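Aldo-keto reductase AKR2E4 (Bombyx mori, PDB 3WCZ) reduces 3-dehydroecdysone and some other carbonyl compounds with NADPH as the hydride source, and may take part in regulating moulting in the silkworm. Local coordinates at residues L116-F121 / I178-V183; I155-F160 / T166-N171. All coordinates share one frame; numbering follows the deposited sequence.

Contact 1 (L116-F121 / I178-V183); sequences LYLIHF and INQIEV. With NAP (NADP nicotinamide-adenine-dinucleotide phosphate), chain B.
Leu116, Leu118, Ile178 and Gln180 meet inside the TIM barrel, pointing inward from two strands that are not neighbours: 152-158 runs between them. The axes of 116-119 and 178-182 cross at 59° and come no closer than 8.4 Å, leaving the meeting to side chains. Two pairs pack closely. At the N-terminal ends the methyl CD2 of Leu116 lies 3.6 Å from CD1 of Ile178; with CG opposite the backbone N (chi1 179°), Leu116 reaches inward, and its second torsion brings CD2 to the isoleucine. Further along, Leu118 turns one methyl to the amide end of Gln180, CD1 to NE2 3.5 Å, the two side chains lying nearly perpendicular. Between these pairs the fit is slacker, with Ile178 CG2 4.2 Å from Leu118 CD2. Gln180 is nearly straight as far as CD, which carries its amide in towards the cofactor, with NE2 hydrogen-bonded to Asp53 and OE1 2.9 Å from the carboxamide oxygen O7N of NADP. Toward the C-terminal ends the segments no longer touch each other; the nicotinamide carboxamide enters there, its N7N at the edge of the His120 ring, 3.4 Å from NE2. A leucine in place of Gln180 would probably leave Asp53 OD1 without this amide partner and put an apolar end beside the carboxamide. The contact thus passes from hydrocarbon to polar groups around the carboxamide. Because Asp53 also bonds NADP through OD2, Gln180 probably acts as a second-shell partner of a cofactor ligand, its amide rotation set by that aspartate.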
ATOM      1  N   LEU A 116      -3.892   3.525  10.168  1.00  7.73           N
ATOM      2  CA  LEU A 116      -2.831   2.523  10.051  1.00  7.53           C
ATOM      3  C   LEU A 116      -1.513   3.245   9.874  1.00  7.86           C
ATOM      4  O   LEU A 116      -1.360   4.055   8.980  1.00  8.16           O
ATOM      5  CB  LEU A 116      -3.089   1.606   8.846  1.00  7.05           C
ATOM      6  CG  LEU A 116      -2.056   0.524   8.588  1.00  7.50           C
ATOM      7  CD1 LEU A 116      -1.852  -0.413   9.733  1.00  8.07           C
ATOM      8  CD2 LEU A 116      -2.498  -0.253   7.368  1.00  7.59           C
ATOM      9  N   TYR A 117      -0.571   2.953  10.761  1.00  7.56           N
ATOM     10  CA  TYR A 117       0.808   3.425  10.636  1.00  7.36           C
ATOM     11  C   TYR A 117       1.700   2.237  10.350  1.00  6.66           C
ATOM     12  O   TYR A 117       1.631   1.206  11.026  1.00  6.99           O
ATOM     13  CB  TYR A 117       1.249   4.103  11.913  1.00  7.03           C
ATOM     14  CG  TYR A 117       2.399   5.066  11.785  1.00  7.79           C
ATOM     15  CD1 TYR A 117       2.527   5.900  10.691  1.00  7.86           C
ATOM     16  CD2 TYR A 117       3.345   5.197  12.791  1.00  9.39           C
ATOM     17  CE1 TYR A 117       3.555   6.821  10.594  1.00  8.97           C
ATOM     18  CE2 TYR A 117       4.379   6.109  12.701  1.00  8.01           C
ATOM     19  CZ  TYR A 117       4.474   6.921  11.600  1.00  7.03           C
ATOM     20  OH  TYR A 117       5.501   7.847  11.560  1.00  8.73           O
ATOM     21  N   LEU A 118       2.540   2.370   9.319  1.00  7.18           N
ATOM     22  CA  LEU A 118       3.445   1.313   8.879  1.00  6.98           C
ATOM     23  C   LEU A 118       4.893   1.718   8.999  1.00  6.28           C
ATOM     24  O   LEU A 118       5.250   2.849   8.640  1.00  7.21           O
ATOM     25  CB  LEU A 118       3.195   0.987   7.405  1.00  7.93           C
ATOM     26  CG  LEU A 118       1.773   0.541   7.053  1.00  6.72           C
ATOM     27  CD1 LEU A 118       1.675   0.311   5.554  1.00  8.66           C
ATOM     28  CD2 LEU A 118       1.366  -0.700   7.780  1.00  7.17           C
ATOM     29  N   ILE A 119       5.735   0.771   9.400  1.00  6.30           N
ATOM     30  CA  ILE A 119       7.162   0.952   9.225  1.00  7.12           C
ATOM     31  C   ILE A 119       7.431   0.778   7.723  1.00  7.40           C
ATOM     32  O   ILE A 119       7.146  -0.292   7.167  1.00  7.69           O
ATOM     33  CB  ILE A 119       7.982  -0.086  10.018  1.00  7.91           C
ATOM     34  CG1 ILE A 119       7.642  -0.037  11.511  1.00  7.86           C
ATOM     35  CG2 ILE A 119       9.478   0.151   9.771  1.00  9.14           C
ATOM     36  CD1 ILE A 119       8.518  -0.987  12.335  1.00  9.30           C
ATOM     37  N   HIS A 120       7.963   1.791   7.047  1.00  6.75           N
ATOM     38  CA  HIS A 120       8.022   1.785   5.579  1.00  6.76           C
ATOM     39  C   HIS A 120       8.980   0.722   5.036  1.00  7.16           C
ATOM     40  O   HIS A 120       8.680   0.055   4.049  1.00  7.46           O
ATOM     41  CB  HIS A 120       8.408   3.202   5.088  1.00  7.47           C
ATOM     42  CG  HIS A 120       8.002   3.501   3.678  1.00  6.94           C
ATOM     43  ND1 HIS A 120       7.621   4.760   3.274  1.00  6.61           N
ATOM     44  CD2 HIS A 120       7.947   2.712   2.576  1.00  8.68           C
ATOM     45  CE1 HIS A 120       7.344   4.730   1.976  1.00  8.69           C
ATOM     46  NE2 HIS A 120       7.515   3.496   1.536  1.00  9.61           N
ATOM     47  N   PHE A 121      10.140   0.573   5.684  1.00  7.97           N
ATOM     48  CA  PHE A 121      11.101  -0.492   5.393  1.00  8.04           C
ATOM     49  C   PHE A 121      11.732  -0.967   6.699  1.00  7.46           C
ATOM     50  O   PHE A 121      11.820  -0.194   7.679  1.00  8.22           O
ATOM     51  CB  PHE A 121      12.266  -0.004   4.504  1.00  8.63           C
ATOM     52  CG  PHE A 121      11.895   0.245   3.074  1.00  8.59           C
ATOM     53  CD1 PHE A 121      11.443   1.486   2.693  1.00  8.21           C
ATOM     54  CD2 PHE A 121      12.055  -0.740   2.117  1.00  9.30           C
ATOM     55  CE1 PHE A 121      11.099   1.741   1.360  1.00  9.84           C
ATOM     56  CE2 PHE A 121      11.687  -0.522   0.787  1.00  9.27           C
ATOM     57  CZ  PHE A 121      11.224   0.728   0.411  1.00  9.41           C
ATOM     58  N   ILE A 178      -0.799  -5.807   9.151  1.00  7.42           N
ATOM     59  CA  ILE A 178      -0.557  -5.762   7.718  1.00  7.29           C
ATOM     60  C   ILE A 178       0.929  -5.783   7.434  1.00  6.59           C
ATOM     61  O   ILE A 178       1.707  -5.213   8.183  1.00  7.72           O
ATOM     62  CB  ILE A 178      -1.185  -4.479   7.121  1.00  9.93           C
ATOM     63  CG1 ILE A 178      -2.668  -4.772   6.834  1.00 15.55           C
ATOM     64  CG2 ILE A 178      -0.450  -3.991   5.820  1.00  9.29           C
ATOM     65  CD1 ILE A 178      -3.527  -3.585   6.644  1.00 20.15           C
ATOM     66  N   ASN A 179       1.292  -6.436   6.331  1.00  7.31           N
ATOM     67  CA  ASN A 179       2.573  -6.282   5.665  1.00  7.40           C
ATOM     68  C   ASN A 179       2.264  -5.765   4.273  1.00  7.46           C
ATOM     69  O   ASN A 179       1.578  -6.457   3.494  1.00  7.77           O
ATOM     70  CB  ASN A 179       3.370  -7.603   5.651  1.00  8.51           C
ATOM     71  CG  ASN A 179       4.802  -7.448   5.116  1.00  7.21           C
ATOM     72  OD1 ASN A 179       5.357  -6.356   5.092  1.00  7.50           O
ATOM     73  ND2 ASN A 179       5.422  -8.575   4.776  1.00  8.42           N
ATOM     74  N   GLN A 180       2.743  -4.555   3.963  1.00  6.33           N
ATOM     75  CA  GLN A 180       2.520  -3.971   2.650  1.00  6.77           C
ATOM     76  C   GLN A 180       3.728  -4.247   1.762  1.00  7.09           C
ATOM     77  O   GLN A 180       4.851  -3.806   2.058  1.00  6.86           O
ATOM     78  CB  GLN A 180       2.245  -2.463   2.773  1.00  6.42           C
ATOM     79  CG  GLN A 180       2.100  -1.768   1.423  1.00  7.12           C
ATOM     80  CD  GLN A 180       1.733  -0.295   1.413  1.00  7.64           C
ATOM     81  OE1 GLN A 180       2.332   0.474   0.641  1.00  7.91           O
ATOM     82  NE2 GLN A 180       0.777   0.119   2.222  1.00  7.21           N
ATOM     83  N   ILE A 181       3.502  -5.022   0.707  1.00  7.09           N
ATOM     84  CA  ILE A 181       4.589  -5.513  -0.139  1.00  7.94           C
ATOM     85  C   ILE A 181       4.165  -5.432  -1.612  1.00  8.27           C
ATOM     86  O   ILE A 181       2.975  -5.257  -1.933  1.00  7.75           O
ATOM     87  CB  ILE A 181       4.990  -6.969   0.238  1.00  7.74           C
ATOM     88  CG1 ILE A 181       3.783  -7.884   0.174  1.00  8.40           C
ATOM     89  CG2 ILE A 181       5.616  -6.969   1.620  1.00  9.44           C
ATOM     90  CD1 ILE A 181       4.119  -9.384   0.323  1.00 12.30           C
ATOM     91  N   GLU A 182       5.136  -5.556  -2.505  1.00  7.88           N
ATOM     92  CA  GLU A 182       4.864  -5.497  -3.935  1.00  8.19           C
ATOM     93  C   GLU A 182       4.229  -6.778  -4.430  1.00  7.10           C
ATOM     94  O   GLU A 182       4.832  -7.837  -4.303  1.00  9.02           O
ATOM     95  CB  GLU A 182       6.161  -5.249  -4.702  1.00  9.22           C
ATOM     96  CG  GLU A 182       5.888  -5.064  -6.162  1.00  8.78           C
ATOM     97  CD  GLU A 182       7.102  -4.788  -7.005  1.00  8.58           C
ATOM     98  OE1 GLU A 182       8.093  -4.212  -6.533  1.00 10.81           O
ATOM     99  OE2 GLU A 182       7.042  -5.109  -8.205  1.00  9.91           O
ATOM    100  N   VAL A 183       3.032  -6.689  -5.011  1.00  7.66           N
ATOM    101  CA  VAL A 183       2.394  -7.854  -5.609  1.00  7.28           C
ATOM    102  C   VAL A 183       1.749  -7.465  -6.922  1.00  7.67           C
ATOM    103  O   VAL A 183       0.920  -6.541  -6.981  1.00  8.12           O
ATOM    104  CB  VAL A 183       1.356  -8.555  -4.688  1.00  7.84           C
ATOM    105  CG1 VAL A 183       1.025  -9.923  -5.253  1.00  8.27           C
ATOM    106  CG2 VAL A 183       1.870  -8.669  -3.265  1.00  8.83           C
TER
HETATM  107  PA  NAP B 401       0.529   1.521  -9.721  1.00  7.92           P
HETATM  108  O1A NAP B 401      -0.742   1.765  -9.021  1.00  9.16           O
HETATM  109  O2A NAP B 401       1.184   0.228  -9.759  1.00  8.11           O
HETATM  110  O5B NAP B 401       0.551   2.099 -11.171  1.00  8.86           O
HETATM  111  C5B NAP B 401       0.130   3.402 -11.440  1.00  9.54           C
HETATM  112  C4B NAP B 401       0.122   3.758 -12.919  1.00  8.79           C
HETATM  113  O4B NAP B 401      -0.947   3.051 -13.576  1.00 10.31           O
HETATM  114  C3B NAP B 401      -0.033   5.193 -13.251  1.00 10.82           C
HETATM  115  O3B NAP B 401       0.784   5.449 -14.368  1.00 11.36           O
HETATM  116  C2B NAP B 401      -1.447   5.307 -13.564  1.00  9.96           C
HETATM  117  O2B NAP B 401      -1.772   6.393 -14.408  1.00 10.80           O
HETATM  118  C1B NAP B 401      -1.766   3.993 -14.226  1.00 11.14           C
HETATM  119  N9A NAP B 401      -3.123   3.504 -14.093  1.00 10.79           N
HETATM  120  C8A NAP B 401      -3.872   3.560 -12.973  1.00  9.16           C
HETATM  121  N7A NAP B 401      -5.017   2.927 -13.129  1.00 10.16           N
HETATM  122  C5A NAP B 401      -5.040   2.434 -14.407  1.00 11.09           C
HETATM  123  C6A NAP B 401      -5.974   1.692 -15.137  1.00 11.83           C
HETATM  124  N6A NAP B 401      -7.221   1.297 -14.645  1.00 13.84           N
HETATM  125  N1A NAP B 401      -5.639   1.381 -16.401  1.00 15.35           N
HETATM  126  C2A NAP B 401      -4.465   1.746 -16.916  1.00 13.05           C
HETATM  127  N3A NAP B 401      -3.538   2.448 -16.242  1.00 13.04           N
HETATM  128  C4A NAP B 401      -3.828   2.781 -14.975  1.00 11.35           C
HETATM  129  O3  NAP B 401       1.575   2.585  -9.088  1.00  9.84           O
HETATM  130  PN  NAP B 401       2.591   2.701  -7.866  1.00  8.29           P
HETATM  131  O1N NAP B 401       2.568   4.137  -7.492  1.00  9.32           O
HETATM  132  O2N NAP B 401       3.876   2.075  -8.278  1.00  9.53           O
HETATM  133  O5D NAP B 401       2.008   1.809  -6.686  1.00  7.70           O
HETATM  134  C5D NAP B 401       0.776   2.095  -6.113  1.00  8.81           C
HETATM  135  C4D NAP B 401       0.824   2.665  -4.689  1.00  7.95           C
HETATM  136  O4D NAP B 401       1.376   1.731  -3.779  1.00  8.14           O
HETATM  137  C3D NAP B 401       1.694   3.869  -4.522  1.00  6.71           C
HETATM  138  O3D NAP B 401       1.142   5.030  -5.107  1.00  7.48           O
HETATM  139  C2D NAP B 401       1.862   3.909  -3.085  1.00  8.19           C
HETATM  140  O2D NAP B 401       0.696   4.363  -2.458  1.00  7.76           O
HETATM  141  C1D NAP B 401       2.112   2.448  -2.782  1.00  8.41           C
HETATM  142  N1N NAP B 401       3.495   1.957  -2.782  1.00  8.48           N
HETATM  143  C2N NAP B 401       4.101   1.647  -1.621  1.00  7.55           C
HETATM  144  C3N NAP B 401       5.388   1.172  -1.623  1.00  9.28           C
HETATM  145  C7N NAP B 401       5.965   0.807  -0.308  1.00  9.39           C
HETATM  146  O7N NAP B 401       5.254   0.525   0.686  1.00 10.19           O
HETATM  147  N7N NAP B 401       7.305   0.650  -0.269  1.00  5.79           N
HETATM  148  C4N NAP B 401       6.127   1.069  -2.817  1.00  9.17           C
HETATM  149  C5N NAP B 401       5.485   1.377  -4.024  1.00  9.24           C
HETATM  150  C6N NAP B 401       4.169   1.816  -3.954  1.00  9.66           C
HETATM  151  P2B NAP B 401      -2.868   7.493 -14.015  1.00 11.61           P
HETATM  152  O1X NAP B 401      -2.801   8.491 -15.187  1.00 13.70           O
HETATM  153  O2X NAP B 401      -4.177   6.834 -13.974  1.00 11.72           O
HETATM  154  O3X NAP B 401      -2.441   8.100 -12.702  1.00 12.36           O

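Contact 2 (I155-F160 / T166-N171); sequences IGVSNF and TRLVSN. With NAP (NADP nicotinamide-adenine-dinucleotide phosphate), chain B; EDO (1,2-ethanediol), chain F.
Phe160 and Leu168 mark the nearest backbone approach, CA to CA 9.5 Å, between the loop just after strand 152-158 and helix 162-170, a gap that side chains must fill. Strand and helix are the first two elements of a beta-alpha-beta crossover in the TIM barrel, completed by strand 178-182. One methyl of Leu168 does the work on the helix side. With CG opposite the backbone N (chi1 -179°), the side chain reaches across to the strand, and Leu168 CD2 sits 3.7 Å from Val157 CG1 while also touching CE2 of Phe160 at 3.9 Å. Leu168 and Val157 run alongside each other, pointing opposite ways, whereas Leu168 meets Phe160 nearly at right angles. The phenylalanine folds back over its own strand: Val157 CB lies 3.5 Å above one face of the Phe160 ring, offset toward the rim. Trp140 from helix 136-148 and Ile165 also touch this apolar group, and Tyr136 meets the Phe160 ring edge-to-face. Val157 and Phe160 face the helix; the two residues between them serve the cofactor. Ser158 OG is 2.9 Å from O7N of NADP, but its single proton could also go to Gln180 O. Asn159 accepts a bond at OD1 from the carboxamide N7N, bent to 138° at the hydrogen, so that both polar atoms of the carboxamide lie against the strand end. Asn171 turns its side chain back on the preceding turn: ND2 donates to Arg167 O over 2.9 Å at 162°, in the carbonyl plane and on a lone pair.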
ATOM      1  N   ILE A 155      -1.286  -0.817  13.710  1.00  6.34           N
ATOM      2  CA  ILE A 155       0.109  -0.725  13.333  1.00  7.55           C
ATOM      3  C   ILE A 155       0.515  -1.926  12.494  1.00  7.40           C
ATOM      4  O   ILE A 155       0.052  -3.041  12.699  1.00  7.46           O
ATOM      5  CB  ILE A 155       1.051  -0.556  14.574  1.00  7.83           C
ATOM      6  CG1 ILE A 155       0.823  -1.658  15.623  1.00  8.43           C
ATOM      7  CG2 ILE A 155       0.871   0.838  15.159  1.00  9.28           C
ATOM      8  CD1 ILE A 155       1.867  -1.576  16.729  1.00  9.58           C
ATOM      9  N   GLY A 156       1.374  -1.681  11.504  1.00  6.92           N
ATOM     10  CA  GLY A 156       1.897  -2.747  10.669  1.00  7.48           C
ATOM     11  C   GLY A 156       3.232  -2.375  10.062  1.00  6.13           C
ATOM     12  O   GLY A 156       3.904  -1.417  10.492  1.00  7.28           O
ATOM     13  N   VAL A 157       3.636  -3.167   9.079  1.00  7.17           N
ATOM     14  CA  VAL A 157       4.937  -2.991   8.465  1.00  7.26           C
ATOM     15  C   VAL A 157       4.827  -3.030   6.950  1.00  6.61           C
ATOM     16  O   VAL A 157       3.762  -3.355   6.385  1.00  7.06           O
ATOM     17  CB  VAL A 157       5.940  -4.072   8.977  1.00  7.73           C
ATOM     18  CG1 VAL A 157       6.141  -3.942  10.475  1.00  8.91           C
ATOM     19  CG2 VAL A 157       5.504  -5.503   8.561  1.00  7.79           C
ATOM     20  N   SER A 158       5.932  -2.710   6.289  1.00  6.96           N
ATOM     21  CA  SER A 158       5.983  -2.749   4.838  1.00  5.98           C
ATOM     22  C   SER A 158       7.378  -3.223   4.442  1.00  6.54           C
ATOM     23  O   SER A 158       8.372  -2.912   5.126  1.00  7.08           O
ATOM     24  CB  SER A 158       5.697  -1.344   4.309  1.00  6.38           C
ATOM     25  OG  SER A 158       5.634  -1.286   2.894  1.00  8.05           O
ATOM     26  N   ASN A 159       7.463  -3.961   3.347  1.00  7.43           N
ATOM     27  CA  ASN A 159       8.740  -4.434   2.831  1.00  6.66           C
ATOM     28  C   ASN A 159       9.481  -5.324   3.826  1.00  7.07           C
ATOM     29  O   ASN A 159      10.711  -5.379   3.823  1.00  8.36           O
ATOM     30  CB  ASN A 159       9.626  -3.273   2.383  1.00  7.48           C
ATOM     31  CG  ASN A 159       8.991  -2.462   1.298  1.00  8.40           C
ATOM     32  OD1 ASN A 159       8.576  -1.295   1.479  1.00  9.80           O
ATOM     33  ND2 ASN A 159       8.917  -3.051   0.148  1.00  7.44           N
ATOM     34  N   PHE A 160       8.737  -6.082   4.623  1.00  7.80           N
ATOM     35  CA  PHE A 160       9.349  -7.090   5.485  1.00  8.21           C
ATOM     36  C   PHE A 160       9.312  -8.460   4.814  1.00  8.00           C
ATOM     37  O   PHE A 160       8.270  -8.886   4.301  1.00  8.31           O
ATOM     38  CB  PHE A 160       8.655  -7.207   6.854  1.00  8.18           C
ATOM     39  CG  PHE A 160       9.098  -6.175   7.869  1.00  8.50           C
ATOM     40  CD1 PHE A 160       9.153  -4.828   7.550  1.00  8.53           C
ATOM     41  CD2 PHE A 160       9.407  -6.552   9.174  1.00  9.58           C
ATOM     42  CE1 PHE A 160       9.536  -3.897   8.494  1.00  9.20           C
ATOM     43  CE2 PHE A 160       9.812  -5.609  10.117  1.00  9.44           C
ATOM     44  CZ  PHE A 160       9.856  -4.301   9.788  1.00 10.11           C
ATOM     45  N   THR A 166       8.599 -13.375  10.794  1.00  8.58           N
ATOM     46  CA  THR A 166       8.654 -14.378  11.865  1.00 10.02           C
ATOM     47  C   THR A 166       9.344 -13.801  13.115  1.00  9.96           C
ATOM     48  O   THR A 166       8.854 -13.990  14.247  1.00  9.91           O
ATOM     49  CB  THR A 166       9.385 -15.634  11.357  1.00  9.46           C
ATOM     50  OG1 THR A 166       8.592 -16.226  10.332  1.00 11.34           O
ATOM     51  CG2 THR A 166       9.644 -16.651  12.462  1.00 11.55           C
ATOM     52  N   ARG A 167      10.466 -13.105  12.935  1.00  9.80           N
ATOM     53  CA  ARG A 167      11.196 -12.574  14.073  1.00 12.38           C
ATOM     54  C   ARG A 167      10.375 -11.525  14.777  1.00 11.70           C
ATOM     55  O   ARG A 167      10.348 -11.448  16.012  1.00 12.56           O
ATOM     56  CB  ARG A 167      12.526 -11.994  13.608  1.00 10.83           C
ATOM     57  CG  ARG A 167      13.392 -11.440  14.724  1.00 12.55           C
ATOM     58  CD  ARG A 167      14.847 -11.289  14.281  1.00 13.39           C
ATOM     59  NE  ARG A 167      15.677 -10.718  15.340  1.00 14.32           N
ATOM     60  CZ  ARG A 167      15.799  -9.420  15.573  1.00 14.93           C
ATOM     61  NH1 ARG A 167      15.171  -8.508  14.841  1.00 14.32           N
ATOM     62  NH2 ARG A 167      16.563  -9.002  16.583  1.00 17.17           N
ATOM     63  N   LEU A 168       9.715 -10.674  14.008  1.00 11.23           N
ATOM     64  CA  LEU A 168       8.888  -9.637  14.578  1.00 11.55           C
ATOM     65  C   LEU A 168       7.754 -10.245  15.380  1.00 12.26           C
ATOM     66  O   LEU A 168       7.541  -9.833  16.532  1.00 13.88           O
ATOM     67  CB  LEU A 168       8.389  -8.692  13.464  1.00 12.93           C
ATOM     68  CG  LEU A 168       7.512  -7.535  13.924  1.00 14.86           C
ATOM     69  CD1 LEU A 168       8.275  -6.687  14.931  1.00 17.55           C
ATOM     70  CD2 LEU A 168       7.065  -6.677  12.745  1.00 16.59           C
ATOM     71  N   VAL A 169       7.075 -11.264  14.842  1.00 11.78           N
ATOM     72  CA  VAL A 169       5.986 -11.939  15.526  1.00 12.09           C
ATOM     73  C   VAL A 169       6.460 -12.614  16.826  1.00 15.16           C
ATOM     74  O   VAL A 169       5.782 -12.535  17.851  1.00 17.90           O
ATOM     75  CB  VAL A 169       5.288 -12.968  14.605  1.00 13.07           C
ATOM     76  CG1 VAL A 169       4.329 -13.815  15.402  1.00 15.10           C
ATOM     77  CG2 VAL A 169       4.572 -12.242  13.466  1.00 16.88           C
ATOM     78  N   SER A 170       7.608 -13.263  16.778  1.00 12.96           N
ATOM     79  CA  SER A 170       8.108 -13.990  17.940  1.00 13.54           C
ATOM     80  C   SER A 170       8.622 -13.085  19.054  1.00 15.49           C
ATOM     81  O   SER A 170       8.752 -13.546  20.194  1.00 16.80           O
ATOM     82  CB  SER A 170       9.229 -14.929  17.523  1.00 16.52           C
ATOM     83  OG  SER A 170       8.701 -15.968  16.721  1.00 21.42           O
ATOM     84  N   ASN A 171       8.896 -11.826  18.754  1.00 10.75           N
ATOM     85  CA  ASN A 171       9.585 -10.963  19.686  1.00 10.23           C
ATOM     86  C   ASN A 171       8.863  -9.695  19.999  1.00 14.56           C
ATOM     87  O   ASN A 171       9.468  -8.783  20.557  1.00 16.84           O
ATOM     88  CB  ASN A 171      10.997 -10.655  19.200  1.00 12.38           C
ATOM     89  CG  ASN A 171      11.878 -11.873  19.214  1.00 13.42           C
ATOM     90  OD1 ASN A 171      12.395 -12.256  20.283  1.00 19.39           O
ATOM     91  ND2 ASN A 171      12.089 -12.486  18.064  1.00 15.57           N
TER
HETATM   92  PA  NAP B 401       0.529   1.521  -9.721  1.00  7.92           P
HETATM   93  O1A NAP B 401      -0.742   1.765  -9.021  1.00  9.16           O
HETATM   94  O2A NAP B 401       1.184   0.228  -9.759  1.00  8.11           O
HETATM   95  O5B NAP B 401       0.551   2.099 -11.171  1.00  8.86           O
HETATM   96  C5B NAP B 401       0.130   3.402 -11.440  1.00  9.54           C
HETATM   97  C4B NAP B 401       0.122   3.758 -12.919  1.00  8.79           C
HETATM   98  O4B NAP B 401      -0.947   3.051 -13.576  1.00 10.31           O
HETATM   99  C3B NAP B 401      -0.033   5.193 -13.251  1.00 10.82           C
HETATM  100  O3B NAP B 401       0.784   5.449 -14.368  1.00 11.36           O
HETATM  101  C2B NAP B 401      -1.447   5.307 -13.564  1.00  9.96           C
HETATM  102  O2B NAP B 401      -1.772   6.393 -14.408  1.00 10.80           O
HETATM  103  C1B NAP B 401      -1.766   3.993 -14.226  1.00 11.14           C
HETATM  104  N9A NAP B 401      -3.123   3.504 -14.093  1.00 10.79           N
HETATM  105  C8A NAP B 401      -3.872   3.560 -12.973  1.00  9.16           C
HETATM  106  N7A NAP B 401      -5.017   2.927 -13.129  1.00 10.16           N
HETATM  107  C5A NAP B 401      -5.040   2.434 -14.407  1.00 11.09           C
HETATM  108  C6A NAP B 401      -5.974   1.692 -15.137  1.00 11.83           C
HETATM  109  N6A NAP B 401      -7.221   1.297 -14.645  1.00 13.84           N
HETATM  110  N1A NAP B 401      -5.639   1.381 -16.401  1.00 15.35           N
HETATM  111  C2A NAP B 401      -4.465   1.746 -16.916  1.00 13.05           C
HETATM  112  N3A NAP B 401      -3.538   2.448 -16.242  1.00 13.04           N
HETATM  113  C4A NAP B 401      -3.828   2.781 -14.975  1.00 11.35           C
HETATM  114  O3  NAP B 401       1.575   2.585  -9.088  1.00  9.84           O
HETATM  115  PN  NAP B 401       2.591   2.701  -7.866  1.00  8.29           P
HETATM  116  O1N NAP B 401       2.568   4.137  -7.492  1.00  9.32           O
HETATM  117  O2N NAP B 401       3.876   2.075  -8.278  1.00  9.53           O
HETATM  118  O5D NAP B 401       2.008   1.809  -6.686  1.00  7.70           O
HETATM  119  C5D NAP B 401       0.776   2.095  -6.113  1.00  8.81           C
HETATM  120  C4D NAP B 401       0.824   2.665  -4.689  1.00  7.95           C
HETATM  121  O4D NAP B 401       1.376   1.731  -3.779  1.00  8.14           O
HETATM  122  C3D NAP B 401       1.694   3.869  -4.522  1.00  6.71           C
HETATM  123  O3D NAP B 401       1.142   5.030  -5.107  1.00  7.48           O
HETATM  124  C2D NAP B 401       1.862   3.909  -3.085  1.00  8.19           C
HETATM  125  O2D NAP B 401       0.696   4.363  -2.458  1.00  7.76           O
HETATM  126  C1D NAP B 401       2.112   2.448  -2.782  1.00  8.41           C
HETATM  127  N1N NAP B 401       3.495   1.957  -2.782  1.00  8.48           N
HETATM  128  C2N NAP B 401       4.101   1.647  -1.621  1.00  7.55           C
HETATM  129  C3N NAP B 401       5.388   1.172  -1.623  1.00  9.28           C
HETATM  130  C7N NAP B 401       5.965   0.807  -0.308  1.00  9.39           C
HETATM  131  O7N NAP B 401       5.254   0.525   0.686  1.00 10.19           O
HETATM  132  N7N NAP B 401       7.305   0.650  -0.269  1.00  5.79           N
HETATM  133  C4N NAP B 401       6.127   1.069  -2.817  1.00  9.17           C
HETATM  134  C5N NAP B 401       5.485   1.377  -4.024  1.00  9.24           C
HETATM  135  C6N NAP B 401       4.169   1.816  -3.954  1.00  9.66           C
HETATM  136  P2B NAP B 401      -2.868   7.493 -14.015  1.00 11.61           P
HETATM  137  O1X NAP B 401      -2.801   8.491 -15.187  1.00 13.70           O
HETATM  138  O2X NAP B 401      -4.177   6.834 -13.974  1.00 11.72           O
HETATM  139  O3X NAP B 401      -2.441   8.100 -12.702  1.00 12.36           O
HETATM  140  C1  EDO F 405       9.338  -8.618   0.657  1.00 21.32           C
HETATM  141  O1  EDO F 405       9.423  -8.853  -0.759  1.00 17.16           O
HETATM  142  C2  EDO F 405      10.269  -7.510   1.043  1.00 20.54           C
HETATM  143  O2  EDO F 405      10.051  -6.347   0.230  1.00 15.57           O

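How the contacts relate
Along the chain the segments run 116-121, 155-160, 166-171, 178-183, so both segments of contact 2 fall between those of contact 1. Their centres are 10 Å apart, on different sides of the same parallel barrel sheet: contact 1 fills its interior, about 6 Å from the centre of the molecule, and contact 2 packs a helix on its outside. Strand 152-158 lies between the two strands of contact 1 and is hydrogen-bonded to both; Gln180 N lies 2.9 Å from Val157 O in a probable hydrogen bond. At their C-terminal ends these neighbouring strands bring residues of both contacts to the NADP carboxamide, so both line the nicotinamide end of the cofactor pocket.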